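PDB 3EEY: putative rRNA methylase from Clostridium thermocellum ATCC 27405, which binds S-adenosylmethionine and probably acts as a methyltransferase, with ribosomal RNA as its presumed substrate. Local coordinates for residues Asp81-Met86 / Glu116-Ala121. Residues are numbered along the deposited sequence; the frame is centred on the assembly and turned at random.
Sequences DGHQNM and ETTIQA. With SAM (S-adenosylmethionine), chain K.
Q84 and A121 bring the two backbones within 3.9 Å, CA to CA, where the loop following strand 76-79 of this Rossmann-like methyltransferase fold packs on helix 115-128. CB of A121 points toward the short 3-10 turn and packs against it, 3.6 Å from Q84 N and 3.5 Å from H83 CD2, meeting the imidazole obliquely. No direct hydrogen bond crosses the contact; it rests on close packing and one water.

Q84 has the most surface buried by the contact, followed by A121. The Q84 chain turns about the CB-CG bond (chi2 -90°), which lays the amide alongside T117, the two side chains pointing the same way. T117 CG2 lies 3.5 Å from Q84 NE2, while Q84 CB rests against Q120 CB. On the ligand side Q84 OE1 accepts a nearly straight bond from SAM N6, so the helix backs the amide that reads the adenine amino group. The backbone N of H83 donates to SAM N1. Such a pairing is common in class I AdoMet-dependent methyltransferases, whose 3-2-1-4-5-7-6 strand order this chain has; D54 and Q56 help to complete the pocket.

With CG between the backbone N and the carbonyl carbon (chi1 44°), the H83 imidazole lies over the adenine, SAM N1 over the ring centre and 3.2 Å from its plane. A bond between ND1 and A29 O fixes its rotation. T117 OG1 and T118 OG1 have R114 O as partner, T118 OG1 E149 OE2 too. At the ring's edge, in its plane, a water 2.8 Å from H83 NE2 links the imidazole to T117 OG1 and donates to T118 OG1.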
ATOM      1  N   ASP A  81       0.446 -31.017   3.498  1.00 56.14           N
ATOM      2  CA  ASP A  81      -0.972 -30.923   3.809  1.00 51.97           C
ATOM      3  C   ASP A  81      -1.460 -29.545   3.374  1.00 50.00           C
ATOM      4  O   ASP A  81      -0.658 -28.642   3.133  1.00 44.98           O
ATOM      5  CB  ASP A  81      -1.202 -31.128   5.311  1.00 49.57           C
ATOM      6  CG  ASP A  81      -2.628 -31.564   5.648  1.00 49.13           C
ATOM      7  OD1 ASP A  81      -3.482 -31.675   4.737  1.00 42.68           O
ATOM      8  OD2 ASP A  81      -2.890 -31.796   6.847  1.00 45.28           O
ATOM      9  N   GLY A  82      -2.775 -29.390   3.260  1.00 50.46           N
ATOM     10  CA  GLY A  82      -3.363 -28.099   2.950  1.00 43.51           C
ATOM     11  C   GLY A  82      -3.140 -27.090   4.054  1.00 38.38           C
ATOM     12  O   GLY A  82      -3.069 -27.456   5.221  1.00 42.52           O
ATOM     13  N   HIS A  83      -3.018 -25.819   3.676  1.00 38.17           N
ATOM     14  CA  HIS A  83      -2.826 -24.725   4.622  1.00 34.18           C
ATOM     15  C   HIS A  83      -4.048 -24.493   5.502  1.00 36.86           C
ATOM     16  O   HIS A  83      -3.927 -23.937   6.590  1.00 36.38           O
ATOM     17  CB  HIS A  83      -2.386 -23.415   3.933  1.00 37.83           C
ATOM     18  CG  HIS A  83      -3.132 -23.083   2.671  1.00 34.77           C
ATOM     19  ND1 HIS A  83      -2.511 -22.517   1.580  1.00 35.50           N
ATOM     20  CD2 HIS A  83      -4.436 -23.223   2.327  1.00 39.75           C
ATOM     21  CE1 HIS A  83      -3.400 -22.318   0.620  1.00 41.75           C
ATOM     22  NE2 HIS A  83      -4.575 -22.742   1.046  1.00 31.17           N
ATOM     23  N   GLN A  84      -5.215 -24.933   5.032  1.00 33.41           N
ATOM     24  CA  GLN A  84      -6.442 -24.932   5.840  1.00 42.37           C
ATOM     25  C   GLN A  84      -6.328 -25.776   7.116  1.00 41.85           C
ATOM     26  O   GLN A  84      -7.109 -25.601   8.045  1.00 45.21           O
ATOM     27  CB  GLN A  84      -7.650 -25.379   5.002  1.00 37.53           C
ATOM     28  CG  GLN A  84      -7.657 -26.840   4.568  1.00 35.47           C
ATOM     29  CD  GLN A  84      -6.977 -27.073   3.230  1.00 47.60           C
ATOM     30  OE1 GLN A  84      -6.130 -26.289   2.799  1.00 47.70           O
ATOM     31  NE2 GLN A  84      -7.341 -28.161   2.571  1.00 39.41           N
ATOM     32  N   ASN A  85      -5.336 -26.666   7.157  1.00 41.52           N
ATOM     33  CA  ASN A  85      -5.107 -27.541   8.302  1.00 46.46           C
ATOM     34  C   ASN A  85      -3.888 -27.140   9.130  1.00 47.32           C
ATOM     35  O   ASN A  85      -3.356 -27.970   9.869  1.00 48.65           O
ATOM     36  CB  ASN A  85      -4.935 -28.993   7.836  1.00 34.75           C
ATOM     37  CG  ASN A  85      -6.136 -29.524   7.080  1.00 42.14           C
ATOM     38  OD1 ASN A  85      -7.283 -29.371   7.508  1.00 44.84           O
ATOM     39  ND2 ASN A  85      -5.876 -30.180   5.954  1.00 34.27           N
ATOM     40  N   MET A  86      -3.459 -25.879   9.012  1.00 43.32           N
ATOM     41  CA  MET A  86      -2.215 -25.411   9.639  1.00 38.65           C
ATOM     42  C   MET A  86      -2.237 -25.455  11.170  1.00 43.94           C
ATOM     43  O   MET A  86      -1.185 -25.537  11.811  1.00 40.71           O
ATOM     44  CB  MET A  86      -1.759 -24.029   9.095  1.00 39.37           C
ATOM     45  CG  MET A  86      -2.491 -22.789   9.627  1.00 33.12           C
ATOM     46  SD  MET A  86      -1.749 -21.181   9.225  1.00 20.17           S
ATOM     47  CE  MET A  86      -1.827 -21.235   7.435  1.00 20.77           C
ATOM     48  N   GLU A 116     -12.620 -21.637  -0.815  1.00 44.99           N
ATOM     49  CA  GLU A 116     -13.065 -22.295   0.422  1.00 35.53           C
ATOM     50  C   GLU A 116     -11.918 -22.548   1.396  1.00 36.35           C
ATOM     51  O   GLU A 116     -11.996 -22.177   2.569  1.00 34.94           O
ATOM     52  CB  GLU A 116     -13.740 -23.640   0.114  1.00 40.35           C
ATOM     53  CG  GLU A 116     -14.640 -23.671  -1.136  1.00 66.88           C
ATOM     54  CD  GLU A 116     -13.897 -24.067  -2.416  1.00 75.35           C
ATOM     55  OE1 GLU A 116     -14.044 -23.347  -3.430  1.00 74.17           O
ATOM     56  OE2 GLU A 116     -13.170 -25.088  -2.412  1.00 77.56           O
ATOM     57  N   THR A 117     -10.852 -23.162   0.882  1.00 30.05           N
ATOM     58  CA  THR A 117      -9.711 -23.588   1.691  1.00 33.24           C
ATOM     59  C   THR A 117      -8.795 -22.420   2.023  1.00 34.03           C
ATOM     60  O   THR A 117      -8.172 -22.395   3.089  1.00 41.11           O
ATOM     61  CB  THR A 117      -8.930 -24.754   1.016  1.00 32.86           C
ATOM     62  OG1 THR A 117      -8.681 -24.448  -0.360  1.00 30.55           O
ATOM     63  CG2 THR A 117      -9.738 -26.042   1.064  1.00 44.21           C
ATOM     64  N   THR A 118      -8.720 -21.450   1.110  1.00 40.15           N
ATOM     65  CA  THR A 118      -7.950 -20.221   1.337  1.00 35.41           C
ATOM     66  C   THR A 118      -8.558 -19.422   2.483  1.00 35.40           C
ATOM     67  O   THR A 118      -7.839 -19.019   3.402  1.00 27.00           O
ATOM     68  CB  THR A 118      -7.844 -19.348   0.071  1.00 38.45           C
ATOM     69  OG1 THR A 118      -7.233 -20.102  -0.984  1.00 41.97           O
ATOM     70  CG2 THR A 118      -7.007 -18.102   0.343  1.00 42.63           C
ATOM     71  N   ILE A 119      -9.879 -19.231   2.436  1.00 28.67           N
ATOM     72  CA  ILE A 119     -10.626 -18.559   3.506  1.00 31.60           C
ATOM     73  C   ILE A 119     -10.452 -19.273   4.863  1.00 32.14           C
ATOM     74  O   ILE A 119     -10.219 -18.627   5.886  1.00 40.45           O
ATOM     75  CB  ILE A 119     -12.133 -18.376   3.109  1.00 31.13           C
ATOM     76  CG1 ILE A 119     -12.266 -17.282   2.048  1.00 32.23           C
ATOM     77  CG2 ILE A 119     -12.992 -18.024   4.312  1.00 28.15           C
ATOM     78  CD1 ILE A 119     -13.507 -17.382   1.190  1.00 35.36           C
ATOM     79  N   GLN A 120     -10.550 -20.602   4.854  1.00 35.84           N
ATOM     80  CA  GLN A 120     -10.271 -21.426   6.035  1.00 35.18           C
ATOM     81  C   GLN A 120      -8.870 -21.190   6.594  1.00 34.16           C
ATOM     82  O   GLN A 120      -8.723 -20.934   7.789  1.00 32.25           O
ATOM     83  CB  GLN A 120     -10.390 -22.908   5.702  1.00 42.94           C
ATOM     84  CG  GLN A 120     -11.750 -23.510   5.846  1.00 59.40           C
ATOM     85  CD  GLN A 120     -11.665 -25.013   5.825  1.00 70.41           C
ATOM     86  OE1 GLN A 120     -11.177 -25.627   6.779  1.00 70.05           O
ATOM     87  NE2 GLN A 120     -12.112 -25.619   4.725  1.00 66.28           N
ATOM     88  N   ALA A 121      -7.853 -21.285   5.730  1.00 29.25           N
ATOM     89  CA  ALA A 121      -6.450 -21.050   6.128  1.00 29.42           C
ATOM     90  C   ALA A 121      -6.221 -19.646   6.646  1.00 35.98           C
ATOM     91  O   ALA A 121      -5.452 -19.461   7.592  1.00 38.20           O
ATOM     92  CB  ALA A 121      -5.520 -21.317   4.991  1.00 29.57           C
TER
HETATM   93  N   SAM K 300       5.346 -18.824  -2.986  1.00 55.01           N
HETATM   94  CA  SAM K 300       5.416 -19.808  -4.112  1.00 64.02           C
HETATM   95  C   SAM K 300       6.786 -19.804  -4.796  1.00 62.82           C
HETATM   96  O   SAM K 300       6.955 -20.262  -5.932  1.00 62.55           O
HETATM   97  OXT SAM K 300       7.767 -19.349  -4.209  1.00 68.37           O
HETATM   98  CB  SAM K 300       4.274 -19.581  -5.094  1.00 60.84           C
HETATM   99  CG  SAM K 300       2.987 -20.280  -4.665  1.00 54.72           C
HETATM  100  SD  SAM K 300       1.982 -20.870  -6.054  1.00 40.18           S
HETATM  101  CE  SAM K 300       1.332 -19.295  -6.679  1.00 61.42           C
HETATM  102  C5' SAM K 300       0.575 -21.583  -5.158  1.00 51.26           C
HETATM  103  C4' SAM K 300       0.984 -22.881  -4.455  1.00 50.71           C
HETATM  104  O4' SAM K 300       0.044 -23.242  -3.460  1.00 46.78           O
HETATM  105  C3' SAM K 300       1.088 -24.059  -5.422  1.00 52.41           C
HETATM  106  O3' SAM K 300       2.345 -24.671  -5.244  1.00 47.92           O
HETATM  107  C2' SAM K 300      -0.037 -24.993  -5.019  1.00 53.28           C
HETATM  108  O2' SAM K 300       0.285 -26.360  -5.197  1.00 46.74           O
HETATM  109  C1' SAM K 300      -0.217 -24.629  -3.550  1.00 44.92           C
HETATM  110  N9  SAM K 300      -1.554 -24.954  -3.015  1.00 44.64           N
HETATM  111  C8  SAM K 300      -2.742 -25.095  -3.692  1.00 39.33           C
HETATM  112  N7  SAM K 300      -3.710 -25.402  -2.793  1.00 41.58           N
HETATM  113  C5  SAM K 300      -3.150 -25.458  -1.560  1.00 36.22           C
HETATM  114  C6  SAM K 300      -3.656 -25.729  -0.293  1.00 31.10           C
HETATM  115  N6  SAM K 300      -4.944 -25.999  -0.094  1.00 42.74           N
HETATM  116  N1  SAM K 300      -2.795 -25.719   0.782  1.00 46.60           N
HETATM  117  C2  SAM K 300      -1.452 -25.450   0.634  1.00 30.90           C
HETATM  118  N3  SAM K 300      -0.963 -25.174  -0.618  1.00 39.95           N
HETATM  119  C4  SAM K 300      -1.794 -25.182  -1.692  1.00 33.83           C
HETATM  120  O   HOH W   1      -6.447 -22.973  -1.035  1.00 33.94           O